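Local coordinates for protein Ion-channel modulator raklp (Rhipicephalus appendiculatus, PDB 2W8X) that modulates ion channels, consistent with activation of maxiK channels of the tick's host, and has a highly modified Kunitz/BPTI fold, at residues F1-P9 with R13-L24. Sequence-based numbering, arbitrary orientation. Where two conformers were deposited one is given.
Sequences FNCNKREGP and RSLCECDPNLQL
The Phe1 ring lies across helix 14-17 with Ser14 N over one face, while Cys18 SG and Arg13 NH2 sit at its edge, near the ring plane. Phe1 chi1 of 45° sets CG between the backbone N and the carbonyl carbon, turning the ring to the helix. Cys18 SG lies 4.9 Å from the Phe1 ring centroid, a Cys sulfur-aromatic contact at the edge. Glu17 CB meets the ring obliquely, 3.5 Å from Phe1 CZ. The Arg13 guanidinium has Phe1 CE2 over one face, offset toward the rim, with the two planes 67° apart, and Glu17 OE2 at its edge. Arg13 and Glu17 form a side-on, two-nitrogen salt bridge: Arg13 NE donates a nearly straight hydrogen bond to Glu17 OE2 (2.8 Å), and NH2 reaches the syn lone pair of OE1. An alanine in place of Glu17 would probably leave the Arg13 guanidinium without its charged mate and free to swing away from the Phe1 ring. The Cys3-Cys18 disulfide ties the segments covalently. Beyond it, the Leu24 methyls make van der Waals contacts, CD1 with Cys3 O (3.4 Å) and CD2 with the Asn4 side-chain amide. Asn2 braces the 1-9 loop: ND2 donates hydrogen bonds to Pro9 O and Asn4 O, while OD1 closes an Asx turn on Asn4 N. In this modified Kunitz domain, Cys16-Cys63 joins helix 14-17 to helix 56-70, whose His67 is hydrogen-bonded to Glu17 OE2, and Pro20 packs on strand 31-35.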
ATOM      1  N   PHE A   1      10.931  13.146   1.530  1.00 23.12           N
ATOM      2  CA  PHE A   1      10.507  11.914   0.828  1.00 21.28           C
ATOM      3  C   PHE A   1       9.247  12.187  -0.025  1.00 18.63           C
ATOM      4  O   PHE A   1       8.469  13.102   0.215  1.00 18.21           O
ATOM      5  CB  PHE A   1      10.245  10.734   1.817  1.00 22.41           C
ATOM      6  CG  PHE A   1       9.455  11.132   3.035  1.00 23.64           C
ATOM      7  CD1 PHE A   1       8.082  11.272   2.980  1.00 22.73           C
ATOM      8  CD2 PHE A   1      10.092  11.415   4.234  1.00 26.48           C
ATOM      9  CE1 PHE A   1       7.366  11.694   4.077  1.00 22.95           C
ATOM     10  CE2 PHE A   1       9.367  11.832   5.334  1.00 25.86           C
ATOM     11  CZ  PHE A   1       7.998  11.972   5.254  1.00 25.34           C
ATOM     12  N   ASN A   2       9.071  11.346  -1.019  1.00 16.50           N
ATOM     13  CA  ASN A   2       7.871  11.375  -1.871  1.00 13.71           C
ATOM     14  C   ASN A   2       6.645  10.895  -1.126  1.00 12.42           C
ATOM     15  O   ASN A   2       6.720   9.928  -0.369  1.00 12.70           O
ATOM     16  CB  ASN A   2       8.106  10.501  -3.078  1.00 14.83           C
ATOM     17  CG  ASN A   2       6.920  10.430  -3.986  1.00 13.01           C
ATOM     18  OD1 ASN A   2       6.346  11.460  -4.363  1.00 14.53           O
ATOM     19  ND2 ASN A   2       6.513   9.210  -4.326  1.00 13.72           N
ATOM     20  N   CYS A   3       5.521  11.550  -1.384  1.00 10.68           N
ATOM     21  CA  CYS A   3       4.212  11.125  -0.916  1.00 10.80           C
ATOM     22  C   CYS A   3       3.194  10.799  -2.013  1.00 10.28           C
ATOM     23  O   CYS A   3       2.079  10.403  -1.700  1.00  9.93           O
ATOM     24  CB  CYS A   3       3.614  12.180   0.005  1.00 11.37           C
ATOM     25  SG  CYS A   3       4.517  12.368   1.581  1.00 14.56           S
ATOM     26  N   ASN A   4       3.541  11.052  -3.276  1.00  9.91           N
ATOM     27  CA  ASN A   4       2.625  10.840  -4.391  1.00  9.78           C
ATOM     28  C   ASN A   4       2.974   9.512  -5.072  1.00 10.91           C
ATOM     29  O   ASN A   4       3.966   9.432  -5.800  1.00 10.79           O
ATOM     30  CB  ASN A   4       2.748  12.011  -5.386  1.00 10.30           C
ATOM     31  CG  ASN A   4       1.770  11.945  -6.487  1.00 10.41           C
ATOM     32  OD1 ASN A   4       1.196  10.878  -6.769  1.00 13.33           O
ATOM     33  ND2 ASN A   4       1.540  13.088  -7.145  1.00 11.62           N
ATOM     34  N   LYS A   5       2.138   8.507  -4.807  1.00 11.51           N
ATOM     35  CA  LYS A   5       2.285   7.163  -5.372  1.00 13.13           C
ATOM     36  C   LYS A   5       2.282   7.088  -6.864  1.00 13.99           C
ATOM     37  O   LYS A   5       2.793   6.115  -7.427  1.00 14.00           O
ATOM     38  CB  LYS A   5       1.142   6.237  -4.851  1.00 15.17           C
ATOM     39  CG  LYS A   5       1.367   5.894  -3.503  1.00 17.87           C
ATOM     40  CD  LYS A   5       0.891   4.493  -3.093  1.00 20.63           C
ATOM     41  CE  LYS A   5      -0.437   4.600  -2.592  1.00 17.77           C
ATOM     42  NZ  LYS A   5      -0.843   3.534  -1.556  1.00 12.87           N
ATOM     43  N   ARG A   6       1.643   8.060  -7.514  1.00 14.93           N
ATOM     44  CA  ARG A   6       1.607   8.111  -8.979  1.00 17.80           C
ATOM     45  C   ARG A   6       2.864   8.603  -9.569  1.00 18.13           C
ATOM     46  O   ARG A   6       3.128   8.326 -10.748  1.00 21.28           O
ATOM     47  CB  ARG A   6       0.524   9.051  -9.471  1.00 19.64           C
ATOM     48  CG  ARG A   6      -0.796   8.463  -9.490  1.00 25.93           C
ATOM     49  CD  ARG A   6      -1.772   9.353 -10.219  1.00 30.88           C
ATOM     50  NE  ARG A   6      -1.726   9.121 -11.658  1.00 37.71           N
ATOM     51  CZ  ARG A   6      -2.441   9.795 -12.556  1.00 41.25           C
ATOM     52  NH1 ARG A   6      -3.252  10.788 -12.182  1.00 43.73           N
ATOM     53  NH2 ARG A   6      -2.330   9.490 -13.842  1.00 43.32           N
ATOM     54  N   GLU A   7       3.631   9.382  -8.813  1.00 16.65           N
ATOM     55  CA  GLU A   7       4.804  10.056  -9.353  1.00 17.72           C
ATOM     56  C   GLU A   7       6.147   9.443  -8.937  1.00 17.32           C
ATOM     57  O   GLU A   7       7.198   9.725  -9.552  1.00 19.72           O
ATOM     58  CB  GLU A   7       4.700  11.580  -9.080  1.00 17.95           C
ATOM     59  CG  GLU A   7       3.513  12.244  -9.833  1.00 19.13           C
ATOM     60  CD  GLU A   7       3.520  13.834  -9.865  1.00 21.71           C
ATOM     61  OE1 GLU A   7       4.562  14.436  -9.564  1.00 22.34           O
ATOM     62  OE2 GLU A   7       2.470  14.437 -10.207  1.00 24.84           O
ATOM     63  N   GLY A   8       6.140   8.543  -7.959  1.00 16.57           N
ATOM     64  CA  GLY A   8       7.336   7.876  -7.510  1.00 16.85           C
ATOM     65  C   GLY A   8       7.079   6.828  -6.452  1.00 17.41           C
ATOM     66  O   GLY A   8       5.953   6.639  -6.058  1.00 16.13           O
ATOM     67  N   PRO A   9       8.127   6.129  -6.016  1.00 19.16           N
ATOM     68  CA  PRO A   9       7.942   5.091  -5.030  1.00 19.39           C
ATOM     69  C   PRO A   9       7.697   5.620  -3.646  1.00 17.42           C
ATOM     70  O   PRO A   9       7.941   6.794  -3.362  1.00 17.89           O
ATOM     71  CB  PRO A   9       9.276   4.354  -5.042  1.00 21.37           C
ATOM     72  CG  PRO A   9      10.224   5.311  -5.505  1.00 21.82           C
ATOM     73  CD  PRO A   9       9.525   6.183  -6.477  1.00 21.13           C
ATOM     74  N   ARG A  13       9.299   5.036   5.340  1.00 15.67           N
ATOM     75  CA  ARG A  13       8.948   6.225   6.099  1.00 15.26           C
ATOM     76  C   ARG A  13       7.674   6.909   5.547  1.00 13.19           C
ATOM     77  O   ARG A  13       6.827   7.323   6.320  1.00 13.36           O
ATOM     78  CB  ARG A  13      10.080   7.255   6.113  1.00 16.87           C
ATOM     79  CG  ARG A  13      11.208   6.880   7.012  1.00 20.57           C
ATOM     80  CD  ARG A  13      12.252   8.012   7.070  1.00 21.94           C
ATOM     81  NE  ARG A  13      11.747   9.178   7.768  1.00 23.99           N
ATOM     82  CZ  ARG A  13      12.291  10.398   7.747  1.00 26.48           C
ATOM     83  NH1 ARG A  13      13.411  10.645   7.049  1.00 29.36           N
ATOM     84  NH2 ARG A  13      11.719  11.382   8.415  1.00 25.30           N
ATOM     85  N   SER A  14       7.560   6.998   4.230  0.50 11.57           N
ATOM     86  CA  SER A  14       6.466   7.716   3.601  0.50 10.14           C
ATOM     87  C   SER A  14       5.106   7.078   3.896  0.50  9.91           C
ATOM     88  O   SER A  14       4.101   7.771   3.941  0.50  9.68           O
ATOM     89  CB  SER A  14       6.687   7.797   2.087  0.50  9.35           C
ATOM     90  OG  SER A  14       6.345   6.590   1.415  0.50  7.43           O
ATOM     91  N   LEU A  15       5.090   5.761   4.106  1.00  9.94           N
ATOM     92  CA  LEU A  15       3.868   5.029   4.469  1.00  9.98           C
ATOM     93  C   LEU A  15       3.204   5.557   5.741  1.00  9.71           C
ATOM     94  O   LEU A  15       1.999   5.417   5.928  1.00  9.55           O
ATOM     95  CB  LEU A  15       4.171   3.539   4.681  1.00 10.67           C
ATOM     96  CG  LEU A  15       4.773   2.750   3.538  1.00 13.36           C
ATOM     97  CD1 LEU A  15       5.055   1.313   3.995  1.00 15.85           C
ATOM     98  CD2 LEU A  15       3.868   2.787   2.311  1.00 15.35           C
ATOM     99  N   CYS A  16       4.001   6.146   6.627  1.00 10.23           N
ATOM    100  CA  CYS A  16       3.561   6.517   7.949  1.00 10.23           C
ATOM    101  C   CYS A  16       3.684   8.015   8.253  1.00 11.00           C
ATOM    102  O   CYS A  16       2.921   8.545   9.073  1.00 12.37           O
ATOM    103  CB  CYS A  16       4.362   5.722   8.985  1.00 10.90           C
ATOM    104  SG  CYS A  16       4.337   3.939   8.679  1.00 12.31           S
ATOM    105  N   GLU A  17       4.614   8.695   7.580  1.00 11.06           N
ATOM    106  CA  GLU A  17       4.911  10.090   7.852  1.00 11.72           C
ATOM    107  C   GLU A  17       4.283  11.076   6.846  1.00 11.48           C
ATOM    108  O   GLU A  17       4.202  12.276   7.118  1.00 12.01           O
ATOM    109  CB  GLU A  17       6.436  10.262   7.859  1.00 12.95           C
ATOM    110  CG  GLU A  17       7.089   9.599   9.016  1.00 14.37           C
ATOM    111  CD  GLU A  17       8.591   9.771   9.010  1.00 16.57           C
ATOM    112  OE1 GLU A  17       9.051  10.936   8.892  1.00 21.03           O
ATOM    113  OE2 GLU A  17       9.303   8.753   9.098  1.00 17.08           O
ATOM    114  N   CYS A  18       3.881  10.595   5.674  1.00 10.01           N
ATOM    115  CA  CYS A  18       3.110  11.434   4.758  1.00  9.87           C
ATOM    116  C   CYS A  18       1.825  11.879   5.429  1.00 10.02           C
ATOM    117  O   CYS A  18       1.175  11.077   6.069  1.00 10.75           O
ATOM    118  CB  CYS A  18       2.818  10.691   3.461  1.00  9.77           C
ATOM    119  SG  CYS A  18       4.301  10.519   2.429  1.00 12.85           S
ATOM    120  N   ASP A  19       1.472  13.153   5.296  1.00  9.40           N
ATOM    121  CA  ASP A  19       0.229  13.675   5.859  1.00  9.93           C
ATOM    122  C   ASP A  19      -0.943  12.959   5.228  1.00  9.80           C
ATOM    123  O   ASP A  19      -1.138  13.050   4.027  1.00  9.58           O
ATOM    124  CB  ASP A  19       0.165  15.166   5.609  1.00 10.26           C
ATOM    125  CG  ASP A  19      -1.076  15.827   6.132  1.00 15.77           C
ATOM    126  OD1 ASP A  19      -2.018  15.183   6.613  1.00 14.63           O
ATOM    127  OD2 ASP A  19      -1.096  17.090   6.021  1.00 24.24           O
ATOM    128  N   PRO A  20      -1.730  12.220   6.038  1.00 10.37           N
ATOM    129  CA  PRO A  20      -2.822  11.424   5.452  1.00 10.96           C
ATOM    130  C   PRO A  20      -3.956  12.236   4.864  1.00 10.69           C
ATOM    131  O   PRO A  20      -4.762  11.713   4.092  1.00 11.21           O
ATOM    132  CB  PRO A  20      -3.317  10.619   6.643  1.00 11.18           C
ATOM    133  CG  PRO A  20      -2.993  11.426   7.798  1.00 12.37           C
ATOM    134  CD  PRO A  20      -1.680  12.066   7.498  1.00 11.16           C
ATOM    135  N   ASN A  21      -3.987  13.528   5.190  1.00 11.22           N
ATOM    136  CA  ASN A  21      -4.965  14.449   4.666  1.00 11.50           C
ATOM    137  C   ASN A  21      -4.597  15.037   3.317  1.00 11.11           C
ATOM    138  O   ASN A  21      -5.428  15.752   2.731  1.00 12.57           O
ATOM    139  CB  ASN A  21      -5.209  15.571   5.663  1.00 12.12           C
ATOM    140  CG  ASN A  21      -5.899  15.121   6.911  1.00 14.07           C
ATOM    141  OD1 ASN A  21      -6.859  14.387   6.866  1.00 16.79           O
ATOM    142  ND2 ASN A  21      -5.385  15.524   8.030  1.00 18.14           N
ATOM    143  N   LEU A  22      -3.378  14.753   2.800  1.00 10.29           N
ATOM    144  CA  LEU A  22      -3.003  15.211   1.474  1.00 10.43           C
ATOM    145  C   LEU A  22      -3.871  14.498   0.424  1.00  9.93           C
ATOM    146  O   LEU A  22      -3.867  13.261   0.327  1.00  9.82           O
ATOM    147  CB  LEU A  22      -1.528  14.950   1.154  1.00 11.67           C
ATOM    148  CG  LEU A  22      -0.445  15.834   1.688  1.00 16.24           C
ATOM    149  CD1 LEU A  22       0.889  15.260   1.204  1.00 19.12           C
ATOM    150  CD2 LEU A  22      -0.646  17.328   1.264  1.00 17.33           C
ATOM    151  N   GLN A  23      -4.593  15.282  -0.354  1.00  9.84           N
ATOM    152  CA  GLN A  23      -5.654  14.823  -1.264  1.00 10.98           C
ATOM    153  C   GLN A  23      -5.075  14.411  -2.604  1.00 10.43           C
ATOM    154  O   GLN A  23      -5.344  14.986  -3.660  1.00 11.80           O
ATOM    155  CB  GLN A  23      -6.736  15.899  -1.373  1.00 11.19           C
ATOM    156  CG  GLN A  23      -7.388  16.178  -0.020  1.00 10.98           C
ATOM    157  CD  GLN A  23      -8.530  17.188  -0.033  1.00 13.38           C
ATOM    158  OE1 GLN A  23      -9.422  17.103   0.800  1.00 16.94           O
ATOM    159  NE2 GLN A  23      -8.537  18.071  -0.976  1.00 15.25           N
ATOM    160  N   LEU A  24      -4.250  13.367  -2.537  1.00 10.43           N
ATOM    161  CA  LEU A  24      -3.580  12.810  -3.692  1.00 10.62           C
ATOM    162  C   LEU A  24      -4.361  11.594  -4.182  1.00 10.49           C
ATOM    163  O   LEU A  24      -4.393  10.543  -3.507  1.00 10.38           O
ATOM    164  CB  LEU A  24      -2.162  12.442  -3.334  1.00 11.29           C
ATOM    165  CG  LEU A  24      -1.203  13.585  -2.991  1.00 11.13           C
ATOM    166  CD1 LEU A  24       0.051  13.025  -2.265  1.00 14.56           C
ATOM    167  CD2 LEU A  24      -0.863  14.347  -4.282  1.00 13.88           C
TER